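Local coordinates for transcriptional regulator, LacI family (Corynebacterium glutamicum, PDB 3H5T), which acts as an inositol-dependent transcriptional activator of ino1, binding a palindromic promoter motif, and regulates other genes most likely involved in making inositol-derived cell wall components and mycothiol, at residues A[113-118]-A[140-145]; A[133-138]-A[155-160]; A[167-172]-A[345-350]. One frame throughout, in Å; residues are numbered along the deposited sequence.

In the fold
All three interactions lie in the lobe built round the seven-stranded sheet, within the family's sugar-binding region. Interactions 1 and 2 alternate along the chain: 113-118, 133-138, 140-145, 155-160. Their centres are about 14 Å apart, and they touch through Ile144, which packs on Ile134, Val137 and Pro160 to seat helix 142-150 on the sheet. Interaction 3 follows in the chain, its centre about 12 Å from that of interaction 2. The two share the sheet, since strands 154-157 and 168-171 are neighbours in it. Interactions 1 and 3 are about 25 Å apart between centres and do not touch. Together they run from two helix starts, through the sheet's central strands, to strand 344-352, next to edge strand 316-318.

Interaction 1 (A[113-118]-A[140-145]); sequences SSVDHV and GDPHID
Val115 and His117 meet Pro142, His143 and Asp145 in a small, partly buried packing contact between the first turns of helices 117-125 and 142-150 and the loop just before the first, on one lobe of the binding domain. It buries 212 Å², and the chains come closest at His117 and Pro142, whose CA atoms are 5.6 Å apart. The proline ring is the centre of the contact. Its CB reaches the His117 ring at an oblique angle, 4.1 Å from the ring centroid and 30° off the normal, an off-centre CH-pi contact whose nearest atoms are Pro142 CB and His117 ND1 at 3.7 Å. Val115, two residues before His117, reaches the same proline: CG1 lies 4.1 Å from Pro142 CG. With CG1 anti to the backbone N (chi1 -176°), this single methyl serves two partners, because it also sits 4.0 Å from His143 NE2, crossing that side chain at about a right angle. Asp145 comes to the edge of the His117 ring. Its OD2 stands near the ring plane, 3.5 Å from His117 CE1, with the carboxylate turned 39° from the ring. Asp116 and Asp141 occupy the N-cap positions of the two helices, and in helix 117-125 Ala120 also packs on Pro142 and His143. The link is therefore held by van der Waals and CH-pi contact, while the carboxylate, lying 4.1 Å from His117 ND1 at Asp145 OD2, would tend to favour a protonated imidazole without forming a salt bridge.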
# COMPACT_ATOMS: atom_id res chain seq x y z
N SER A 113 21.19 4.77 -5.01
CA SER A 113 21.56 5.27 -6.33
C SER A 113 22.81 4.57 -6.89
O SER A 113 23.16 4.76 -8.05
CB SER A 113 21.82 6.77 -6.26
OG SER A 113 22.95 7.03 -5.45
N SER A 114 23.46 3.77 -6.06
CA SER A 114 24.67 3.06 -6.45
C SER A 114 24.39 1.75 -7.18
O SER A 114 25.30 1.14 -7.74
CB SER A 114 25.51 2.75 -5.21
OG SER A 114 24.77 1.98 -4.27
N VAL A 115 23.13 1.32 -7.16
CA VAL A 115 22.76 0.08 -7.82
C VAL A 115 22.84 0.20 -9.33
O VAL A 115 22.30 1.14 -9.91
CB VAL A 115 21.33 -0.36 -7.42
CG1 VAL A 115 21.01 -1.70 -8.05
CG2 VAL A 115 21.22 -0.46 -5.92
N ASP A 116 23.53 -0.73 -9.96
CA ASP A 116 23.67 -0.75 -11.41
C ASP A 116 22.97 -1.99 -11.94
O ASP A 116 22.56 -2.85 -11.18
CB ASP A 116 25.14 -0.75 -11.81
CG ASP A 116 25.95 -1.75 -11.04
OD1 ASP A 116 25.40 -2.84 -10.74
OD2 ASP A 116 27.12 -1.46 -10.74
N HIS A 117 22.86 -2.08 -13.26
CA HIS A 117 22.17 -3.20 -13.88
C HIS A 117 22.70 -4.59 -13.56
O HIS A 117 21.92 -5.53 -13.46
CB HIS A 117 22.11 -2.95 -15.39
CG HIS A 117 21.36 -1.69 -15.73
ND1 HIS A 117 19.98 -1.65 -15.80
CD2 HIS A 117 21.79 -0.43 -15.94
CE1 HIS A 117 19.60 -0.40 -16.04
NE2 HIS A 117 20.68 0.36 -16.12
N VAL A 118 24.00 -4.74 -13.38
CA VAL A 118 24.52 -6.07 -13.07
C VAL A 118 24.06 -6.51 -11.68
O VAL A 118 23.80 -7.69 -11.45
CB VAL A 118 26.06 -6.14 -13.13
CG1 VAL A 118 26.67 -5.25 -12.06
CG2 VAL A 118 26.52 -7.58 -12.94
N GLY A 140 12.29 4.14 -13.83
CA GLY A 140 13.71 4.11 -14.17
C GLY A 140 14.54 3.24 -13.25
O GLY A 140 15.77 3.30 -13.28
N ASP A 141 13.88 2.44 -12.41
CA ASP A 141 14.58 1.55 -11.49
C ASP A 141 15.20 0.40 -12.30
O ASP A 141 14.52 -0.27 -13.08
CB ASP A 141 13.60 1.01 -10.45
CG ASP A 141 14.28 0.16 -9.39
OD1 ASP A 141 14.70 0.70 -8.35
OD2 ASP A 141 14.41 -1.06 -9.61
N PRO A 142 16.51 0.15 -12.11
CA PRO A 142 17.16 -0.92 -12.85
C PRO A 142 16.57 -2.32 -12.65
O PRO A 142 16.79 -3.21 -13.46
CB PRO A 142 18.62 -0.82 -12.41
CG PRO A 142 18.51 -0.30 -11.01
CD PRO A 142 17.43 0.76 -11.13
N HIS A 143 15.81 -2.51 -11.57
CA HIS A 143 15.20 -3.82 -11.32
C HIS A 143 14.08 -4.06 -12.32
O HIS A 143 13.84 -5.20 -12.74
CB HIS A 143 14.69 -3.89 -9.87
CG HIS A 143 15.79 -3.79 -8.86
ND1 HIS A 143 16.65 -4.83 -8.59
CD2 HIS A 143 16.24 -2.73 -8.15
CE1 HIS A 143 17.59 -4.42 -7.76
NE2 HIS A 143 17.37 -3.15 -7.47
N ILE A 144 13.40 -2.99 -12.72
CA ILE A 144 12.33 -3.08 -13.71
C ILE A 144 12.94 -3.62 -15.01
O ILE A 144 12.41 -4.56 -15.60
CB ILE A 144 11.71 -1.70 -14.00
CG1 ILE A 144 11.00 -1.17 -12.75
CG2 ILE A 144 10.75 -1.80 -15.18
CD1 ILE A 144 9.83 -2.00 -12.29
N ASP A 145 14.06 -3.03 -15.43
CA ASP A 145 14.75 -3.45 -16.66
C ASP A 145 15.25 -4.89 -16.53
O ASP A 145 15.22 -5.66 -17.49
CB ASP A 145 15.93 -2.52 -16.98
CG ASP A 145 15.52 -1.06 -17.10
OD1 ASP A 145 14.55 -0.75 -17.83
OD2 ASP A 145 16.18 -0.21 -16.46

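Interaction 2 (A[133-138]-A[155-160]); sequences VIYSVA and VIADQP
Val133 and Val155, Ile134 and Ile156, and Tyr135 and Ala157 form three side-chain pairs across two adjacent parallel strands, in strict register and with axes 24° apart. In the first two pairs the side chains lie alongside each other and point the same way. Val155 places CG1 between its backbone N and carbonyl carbon (chi1 58°), which turns that methyl toward Val133 CG2, 3.7 Å away. Ile134 and Ile156 pair on the opposite face, Ile134 CB lying 3.9 Å from Ile156 CG1. Tyr135 returns to the valine side, with Ala157 CB at the edge of its ring and Ser136 CB over the centre of one face. Asp158 runs beside the tyrosine, its carboxylate 32° from the ring plane, while OD1 makes a salt bridge with Lys324. The phenol OH is hydrogen-bonded to Ser88, and the ring stacks with Phe91. Nearly straight backbone bonds fix the register: Ile134 N to Val155 O (2.7 Å) and Ala157 N to Ile134 O (2.8 Å), followed by Ser136 N to Ala157 O. Beyond the strands the pairing changes. Asp158 has a positive phi and is the middle residue of a gamma turn closed by a weak Gln159 N to Ala157 O bond. Val137 N then reaches Gln159 O at 3.1 Å from above the carbonyl plane, and a cis peptide leads into Pro160, whose CD packs against Val137 CB. Two parallel strands joined through helix 142-150, with loops leaving their C-terminal ends, make a beta-alpha-beta crossover of the sheet, as expected of the periplasmic-binding-protein fold of LacI regulators.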
# COMPACT_ATOMS: atom_id res chain seq x y z
N VAL A 133 5.14 -9.40 -8.76
CA VAL A 133 4.28 -8.25 -8.53
C VAL A 133 5.24 -7.14 -8.16
O VAL A 133 5.90 -7.21 -7.11
CB VAL A 133 3.31 -8.49 -7.36
CG1 VAL A 133 2.62 -7.20 -6.98
CG2 VAL A 133 2.29 -9.56 -7.74
N ILE A 134 5.37 -6.13 -9.01
CA ILE A 134 6.28 -5.04 -8.70
C ILE A 134 5.52 -4.07 -7.83
O ILE A 134 4.49 -3.53 -8.23
CB ILE A 134 6.79 -4.35 -9.98
CG1 ILE A 134 7.68 -5.34 -10.75
CG2 ILE A 134 7.60 -3.12 -9.61
CD1 ILE A 134 8.15 -4.86 -12.10
N TYR A 135 6.04 -3.86 -6.63
CA TYR A 135 5.38 -2.98 -5.69
C TYR A 135 6.04 -1.65 -5.40
O TYR A 135 7.09 -1.58 -4.77
CB TYR A 135 5.16 -3.72 -4.36
CG TYR A 135 4.50 -2.88 -3.31
CD1 TYR A 135 3.28 -2.24 -3.56
CD2 TYR A 135 5.08 -2.71 -2.05
CE1 TYR A 135 2.65 -1.46 -2.57
CE2 TYR A 135 4.47 -1.94 -1.06
CZ TYR A 135 3.25 -1.32 -1.33
OH TYR A 135 2.65 -0.57 -0.35
N SER A 136 5.40 -0.59 -5.87
CA SER A 136 5.86 0.77 -5.62
C SER A 136 7.34 1.00 -5.87
O SER A 136 8.10 1.32 -4.97
CB SER A 136 5.52 1.14 -4.18
OG SER A 136 5.84 2.48 -3.90
N VAL A 137 7.75 0.84 -7.12
CA VAL A 137 9.14 1.02 -7.48
C VAL A 137 9.29 2.29 -8.31
O VAL A 137 8.39 2.67 -9.08
CB VAL A 137 9.64 -0.21 -8.24
CG1 VAL A 137 11.00 0.04 -8.85
CG2 VAL A 137 9.71 -1.39 -7.27
N ALA A 138 10.42 2.96 -8.16
CA ALA A 138 10.66 4.20 -8.89
C ALA A 138 10.69 3.97 -10.39
O ALA A 138 11.03 2.89 -10.87
CB ALA A 138 11.98 4.83 -8.44
N VAL A 155 3.35 -7.57 -13.08
CA VAL A 155 2.27 -6.61 -12.91
C VAL A 155 2.84 -5.54 -11.97
O VAL A 155 3.59 -5.84 -11.05
CB VAL A 155 1.03 -7.25 -12.26
CG1 VAL A 155 1.41 -7.84 -10.90
CG2 VAL A 155 -0.05 -6.20 -12.07
N ILE A 156 2.48 -4.29 -12.22
CA ILE A 156 2.96 -3.19 -11.39
C ILE A 156 1.85 -2.59 -10.54
O ILE A 156 0.73 -2.39 -11.02
CB ILE A 156 3.57 -2.07 -12.28
CG1 ILE A 156 4.86 -2.57 -12.92
CG2 ILE A 156 3.82 -0.82 -11.46
CD1 ILE A 156 5.30 -1.72 -14.10
N ALA A 157 2.15 -2.31 -9.27
CA ALA A 157 1.19 -1.69 -8.36
C ALA A 157 1.72 -0.35 -7.88
O ALA A 157 2.89 -0.23 -7.48
CB ALA A 157 0.93 -2.60 -7.17
N ASP A 158 0.86 0.66 -7.91
CA ASP A 158 1.22 2.01 -7.47
C ASP A 158 2.16 2.74 -8.43
O ASP A 158 1.87 3.85 -8.85
CB ASP A 158 1.83 1.95 -6.07
CG ASP A 158 0.78 2.10 -4.98
OD1 ASP A 158 1.09 1.77 -3.81
OD2 ASP A 158 -0.35 2.55 -5.28
N GLN A 159 3.27 2.11 -8.78
CA GLN A 159 4.25 2.72 -9.68
C GLN A 159 5.32 1.68 -10.01
O GLN A 159 5.53 0.74 -9.25
CB GLN A 159 4.89 3.92 -8.97
CG GLN A 159 5.55 3.55 -7.66
CD GLN A 159 6.00 4.75 -6.86
OE1 GLN A 159 6.35 5.79 -7.42
NE2 GLN A 159 6.02 4.61 -5.55
N PRO A 160 6.02 1.83 -11.14
CA PRO A 160 5.96 2.88 -12.15
C PRO A 160 4.87 2.67 -13.19
O PRO A 160 4.60 1.54 -13.61
CB PRO A 160 7.35 2.82 -12.77
CG PRO A 160 7.54 1.32 -12.86
CD PRO A 160 7.06 0.84 -11.49

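Interaction 3 (A[167-172]-A[345-350]); sequences PFIAPN and VELETS
Strand 168-171 and the start of strand 344-352 pair in parallel, adding a strand from near the chain's C-terminal end to the seven-stranded sheet. Ile169 meets Leu347 on the face packed by helix 321-336: Ile169 CG2 is 3.9 Å from Leu347 CG. That methyl is anti to its own backbone N, while the leucine keeps CG beside its N (chi1 -72°), and the two side chains approach each other at a slant. Three backbone bonds set the register. Val345 N gives to Phe168 O at 2.9 Å, and Ala170 N to Val345 O at 3.2 Å. Leu347 N then reaches Ala170 O at 2.9 Å, but from well above the carbonyl plane. Pro171 has no N-H to offer; its CB touches Thr349 CG2 at 3.6 Å. A water takes over the next rung, accepting from Asn172 N and donating to Leu347 O (2.6 Å) and Glu346 OE2 (3.1 Å), so one molecule ties the backbone at the N-cap position of helix 173-176 to both. Strand 344-352 also pairs, antiparallel, with strand 316-318. Closing one lobe's sheet with strands from beyond the other lobe is characteristic of the two-lobed periplasmic-binding-protein fold of LacI regulators.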
# COMPACT_ATOMS: atom_id res chain seq x y z
N PRO A 167 1.01 -4.80 -16.86
CA PRO A 167 -0.27 -4.29 -16.34
C PRO A 167 -0.06 -3.42 -15.11
O PRO A 167 0.78 -3.72 -14.26
CB PRO A 167 -1.04 -5.57 -16.05
CG PRO A 167 -0.68 -6.39 -17.24
CD PRO A 167 0.84 -6.18 -17.35
N PHE A 168 -0.85 -2.35 -15.01
CA PHE A 168 -0.73 -1.37 -13.93
C PHE A 168 -2.01 -1.19 -13.11
O PHE A 168 -3.10 -1.00 -13.66
CB PHE A 168 -0.29 -0.04 -14.58
CG PHE A 168 -0.13 1.12 -13.62
CD1 PHE A 168 0.94 1.17 -12.73
CD2 PHE A 168 -1.01 2.19 -13.66
CE1 PHE A 168 1.11 2.28 -11.90
CE2 PHE A 168 -0.85 3.29 -12.83
CZ PHE A 168 0.22 3.34 -11.95
N ILE A 169 -1.87 -1.24 -11.79
CA ILE A 169 -3.00 -1.06 -10.87
C ILE A 169 -2.69 0.05 -9.87
O ILE A 169 -1.73 -0.06 -9.10
CB ILE A 169 -3.27 -2.34 -10.05
CG1 ILE A 169 -3.47 -3.53 -10.98
CG2 ILE A 169 -4.50 -2.14 -9.15
CD1 ILE A 169 -3.75 -4.83 -10.24
N ALA A 170 -3.49 1.10 -9.86
CA ALA A 170 -3.27 2.20 -8.93
C ALA A 170 -4.37 3.25 -8.98
O ALA A 170 -5.14 3.32 -9.94
CB ALA A 170 -1.93 2.87 -9.22
N PRO A 171 -4.48 4.06 -7.92
CA PRO A 171 -5.50 5.11 -7.91
C PRO A 171 -4.88 6.32 -8.60
O PRO A 171 -3.67 6.33 -8.82
CB PRO A 171 -5.70 5.35 -6.42
CG PRO A 171 -4.30 5.18 -5.89
CD PRO A 171 -3.86 3.92 -6.59
N ASN A 172 -5.68 7.31 -8.96
CA ASN A 172 -5.13 8.51 -9.58
C ASN A 172 -4.72 9.37 -8.39
O ASN A 172 -5.56 9.93 -7.69
CB ASN A 172 -6.20 9.23 -10.42
CG ASN A 172 -5.68 10.53 -11.05
OD1 ASN A 172 -6.27 11.05 -12.00
ND2 ASN A 172 -4.59 11.06 -10.52
N VAL A 345 -5.70 -0.23 -14.68
CA VAL A 345 -6.88 -0.20 -13.83
C VAL A 345 -6.70 0.92 -12.81
O VAL A 345 -5.65 1.03 -12.18
CB VAL A 345 -7.06 -1.52 -13.04
CG1 VAL A 345 -8.27 -1.41 -12.14
CG2 VAL A 345 -7.22 -2.69 -14.00
N GLU A 346 -7.73 1.75 -12.66
CA GLU A 346 -7.69 2.85 -11.71
C GLU A 346 -8.48 2.50 -10.47
O GLU A 346 -9.68 2.27 -10.54
CB GLU A 346 -8.28 4.12 -12.33
CG GLU A 346 -8.17 5.35 -11.43
CD GLU A 346 -8.91 6.55 -12.00
OE1 GLU A 346 -8.84 6.76 -13.24
OE2 GLU A 346 -9.53 7.30 -11.21
N LEU A 347 -7.81 2.45 -9.32
CA LEU A 347 -8.51 2.15 -8.08
C LEU A 347 -9.13 3.43 -7.55
O LEU A 347 -8.52 4.50 -7.60
CB LEU A 347 -7.55 1.58 -7.04
CG LEU A 347 -7.05 0.15 -7.25
CD1 LEU A 347 -6.35 -0.32 -5.99
CD2 LEU A 347 -8.21 -0.79 -7.57
N GLU A 348 -10.36 3.32 -7.05
CA GLU A 348 -11.04 4.48 -6.51
C GLU A 348 -10.67 4.66 -5.05
O GLU A 348 -10.42 3.68 -4.35
CB GLU A 348 -12.56 4.34 -6.66
CG GLU A 348 -13.35 5.23 -5.69
CD GLU A 348 -14.79 5.46 -6.12
OE1 GLU A 348 -15.00 6.19 -7.12
OE2 GLU A 348 -15.71 4.90 -5.47
N THR A 349 -10.63 5.91 -4.61
CA THR A 349 -10.34 6.24 -3.22
C THR A 349 -11.55 7.02 -2.71
O THR A 349 -12.42 7.40 -3.49
CB THR A 349 -9.10 7.15 -3.10
OG1 THR A 349 -9.40 8.45 -3.62
CG2 THR A 349 -7.92 6.56 -3.87
N SER A 350 -11.61 7.25 -1.41
CA SER A 350 -12.70 8.02 -0.83
C SER A 350 -12.14 8.83 0.32
O SER A 350 -11.39 8.32 1.14
CB SER A 350 -13.81 7.08 -0.34
OG SER A 350 -13.32 6.20 0.65
O HOH W 1 -8.59 7.05 -8.31